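Tailspike protein (Acinetobacter phage vB_ApiP_P1, PDB 6E1R) probably binds and cleaves the capsular polysaccharide of Acinetobacter baumannii as the trimeric receptor-binding spike of the phage tail. Local coordinates at residues A[39-47]-A[80-89]. Residues are numbered along the deposited sequence; the frame is centred on the assembly and turned at random.
Sequences GYYAGQYMG and TVSACGADPS
The Y41 ring lies over the D87 carboxylate. The two planes are 10° apart and stacked, with D87 CG 3.7 Å above the middle of the ring. D87 CB covers the same face in a CH-pi contact. The pair lies where the loop 39-47, between strands 34-37 and 49-53 of the small sheet domain at the start of this fragment, meets the loop 80-89, which leads from the beta-helix strand 79-80 to helix 94-106. The chain is the C-terminal part of the protein, and the contact joins that domain to the beta-helix. With chi1 at -171°, D87 CG points opposite the backbone N, and the carboxylate runs back over the ring toward Y41 CG. D87 OD1 accepts from the S89 hydroxyl, which meets it from above the carboxylate plane.

G85 CA rests over one face of the Y40 ring, 4.0 Å from the centroid. The Y40 hydroxyl bonds to G63 O. On the CB side of Y40, G47 packs on the short 3-10 turn, with G47 N 3.4 Å from S82 CB. S82 OG touches M46 CB, but its bond goes to D114, in the loop after strand 111-113. Q44 bends at CG and brings its amide to the P88 ring, OE1 to CG. One water links A42 O, Q44 NE2 and S89 OG. Y41 OH donates to G85 O at 2.5 Å, reaching it from above the carbonyl plane, 38° out.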
loop_
_atom_site.group_PDB
_atom_site.type_symbol
_atom_site.label_atom_id
_atom_site.label_comp_id
_atom_site.label_asym_id
_atom_site.label_seq_id
_atom_site.Cartn_x
_atom_site.Cartn_y
_atom_site.Cartn_z
ATOM N N GLY A 39 3.883 36.743 -33.359
ATOM C CA GLY A 39 3.034 35.677 -33.849
ATOM C C GLY A 39 3.522 35.020 -35.124
ATOM O O GLY A 39 4.065 35.682 -36.013
ATOM N N TYR A 40 3.329 33.702 -35.217
ATOM C CA TYR A 40 3.735 32.964 -36.409
ATOM C C TYR A 40 2.884 33.346 -37.613
ATOM O O TYR A 40 3.380 33.353 -38.745
ATOM C CB TYR A 40 3.647 31.461 -36.136
ATOM C CG TYR A 40 4.423 30.578 -37.092
ATOM C CD1 TYR A 40 3.930 30.277 -38.354
ATOM C CD2 TYR A 40 5.645 30.032 -36.719
ATOM C CE1 TYR A 40 4.635 29.464 -39.222
ATOM C CE2 TYR A 40 6.358 29.219 -37.579
ATOM C CZ TYR A 40 5.849 28.938 -38.829
ATOM O OH TYR A 40 6.556 28.128 -39.687
ATOM N N TYR A 41 1.612 33.669 -37.391
ATOM C CA TYR A 41 0.707 34.096 -38.444
ATOM C C TYR A 41 0.233 35.516 -38.162
ATOM O O TYR A 41 0.308 36.005 -37.030
ATOM C CB TYR A 41 -0.500 33.155 -38.560
ATOM C CG TYR A 41 -0.146 31.741 -38.965
ATOM C CD1 TYR A 41 -0.193 31.346 -40.294
ATOM C CD2 TYR A 41 0.232 30.802 -38.014
ATOM C CE1 TYR A 41 0.130 30.054 -40.666
ATOM C CE2 TYR A 41 0.556 29.509 -38.376
ATOM C CZ TYR A 41 0.503 29.141 -39.703
ATOM O OH TYR A 41 0.825 27.853 -40.067
ATOM N N ALA A 42 -0.258 36.176 -39.208
ATOM C CA ALA A 42 -0.741 37.542 -39.069
ATOM C C ALA A 42 -1.971 37.586 -38.171
ATOM O O ALA A 42 -2.826 36.697 -38.217
ATOM C CB ALA A 42 -1.067 38.134 -40.439
ATOM N N GLY A 43 -2.059 38.630 -37.350
ATOM C CA GLY A 43 -3.161 38.769 -36.425
ATOM C C GLY A 43 -3.055 37.935 -35.168
ATOM O O GLY A 43 -3.944 38.022 -34.311
ATOM N N GLN A 44 -2.003 37.135 -35.027
ATOM C CA GLN A 44 -1.801 36.288 -33.863
ATOM C C GLN A 44 -0.613 36.788 -33.052
ATOM O O GLN A 44 0.285 37.451 -33.577
ATOM C CB GLN A 44 -1.560 34.832 -34.278
ATOM C CG GLN A 44 -2.699 34.205 -35.065
ATOM C CD GLN A 44 -3.954 34.021 -34.236
ATOM O OE1 GLN A 44 -3.894 33.921 -33.009
ATOM N NE2 GLN A 44 -5.101 33.976 -34.903
ATOM N N TYR A 45 -0.623 36.468 -31.760
ATOM C CA TYR A 45 0.475 36.804 -30.865
ATOM C C TYR A 45 1.260 35.580 -30.418
ATOM O O TYR A 45 2.260 35.728 -29.706
ATOM C CB TYR A 45 -0.050 37.561 -29.638
ATOM C CG TYR A 45 -1.072 36.798 -28.823
ATOM C CD1 TYR A 45 -0.679 35.955 -27.789
ATOM C CD2 TYR A 45 -2.431 36.920 -29.084
ATOM C CE1 TYR A 45 -1.607 35.259 -27.041
ATOM C CE2 TYR A 45 -3.367 36.226 -28.341
ATOM C CZ TYR A 45 -2.949 35.396 -27.321
ATOM O OH TYR A 45 -3.877 34.704 -26.579
HETATM N N MSE A 46 0.839 34.382 -30.813
HETATM C CA MSE A 46 1.502 33.153 -30.392
HETATM C C MSE A 46 2.471 32.643 -31.449
HETATM O O MSE A 46 2.268 32.844 -32.646
HETATM C CB MSE A 46 0.468 32.079 -30.069
HETATM C CG MSE A 46 -0.417 32.430 -28.893
HETATM SE SE MSE A 46 -1.605 30.971 -28.422
HETATM C CE MSE A 46 -2.393 31.732 -26.809
ATOM N N GLY A 47 3.520 31.964 -30.993
ATOM C CA GLY A 47 4.614 31.582 -31.855
ATOM C C GLY A 47 5.593 32.695 -32.149
ATOM O O GLY A 47 6.570 32.463 -32.874
ATOM N N THR A 80 7.124 26.029 -28.536
ATOM C CA THR A 80 5.672 25.956 -28.544
ATOM C C THR A 80 5.196 25.425 -29.887
ATOM O O THR A 80 5.869 25.590 -30.909
ATOM C CB THR A 80 5.028 27.328 -28.281
ATOM O OG1 THR A 80 5.373 28.234 -29.337
ATOM C CG2 THR A 80 5.512 27.901 -26.959
ATOM N N VAL A 81 4.029 24.774 -29.876
ATOM C CA VAL A 81 3.465 24.261 -31.123
ATOM C C VAL A 81 3.103 25.411 -32.055
ATOM O O VAL A 81 3.105 25.249 -33.281
ATOM C CB VAL A 81 2.254 23.341 -30.848
ATOM C CG1 VAL A 81 2.489 22.494 -29.608
ATOM C CG2 VAL A 81 0.964 24.141 -30.724
ATOM N N SER A 82 2.795 26.587 -31.499
ATOM C CA SER A 82 2.519 27.748 -32.338
ATOM C C SER A 82 3.749 28.167 -33.126
ATOM O O SER A 82 3.629 28.636 -34.262
ATOM C CB SER A 82 2.027 28.916 -31.483
ATOM O OG SER A 82 0.798 28.609 -30.850
ATOM N N ALA A 83 4.936 27.999 -32.545
ATOM C CA ALA A 83 6.177 28.291 -33.249
ATOM C C ALA A 83 6.517 27.257 -34.314
ATOM O O ALA A 83 7.532 27.419 -35.002
ATOM C CB ALA A 83 7.329 28.401 -32.248
ATOM N N CYS A 84 5.712 26.207 -34.472
ATOM C CA CYS A 84 5.951 25.187 -35.483
ATOM C C CYS A 84 4.904 25.198 -36.592
ATOM O O CYS A 84 4.841 24.247 -37.378
ATOM C CB CYS A 84 6.014 23.802 -34.834
ATOM S SG CYS A 84 7.328 23.619 -33.606
ATOM N N GLY A 85 4.084 26.241 -36.673
ATOM C CA GLY A 85 3.102 26.362 -37.730
ATOM C C GLY A 85 1.659 26.156 -37.322
ATOM O O GLY A 85 0.789 26.118 -38.201
ATOM N N ALA A 86 1.370 26.021 -36.030
ATOM C CA ALA A 86 -0.001 25.817 -35.576
ATOM C C ALA A 86 -0.771 27.124 -35.703
ATOM O O ALA A 86 -0.470 28.102 -35.011
ATOM C CB ALA A 86 -0.015 25.308 -34.139
ATOM N N ASP A 87 -1.770 27.143 -36.583
ATOM C CA ASP A 87 -2.539 28.350 -36.838
ATOM C C ASP A 87 -3.820 28.300 -36.021
ATOM O O ASP A 87 -4.668 27.431 -36.271
ATOM C CB ASP A 87 -2.857 28.475 -38.327
ATOM C CG ASP A 87 -3.455 29.820 -38.690
ATOM O OD1 ASP A 87 -3.508 30.709 -37.816
ATOM O OD2 ASP A 87 -3.866 29.988 -39.857
ATOM N N PRO A 88 -4.003 29.189 -35.040
ATOM C CA PRO A 88 -5.241 29.155 -34.243
ATOM C C PRO A 88 -6.501 29.382 -35.057
ATOM O O PRO A 88 -7.568 28.883 -34.679
ATOM C CB PRO A 88 -5.023 30.276 -33.217
ATOM C CG PRO A 88 -3.535 30.429 -33.132
ATOM C CD PRO A 88 -3.029 30.160 -34.517
ATOM N N SER A 89 -6.418 30.121 -36.164
ATOM C CA SER A 89 -7.585 30.337 -37.009
ATOM C C SER A 89 -7.865 29.167 -37.942
ATOM O O SER A 89 -8.974 29.071 -38.478
ATOM C CB SER A 89 -7.414 31.619 -37.830
ATOM O OG SER A 89 -6.177 31.625 -38.519
HETATM O O HOH W 1 -4.749 34.081 -37.648
#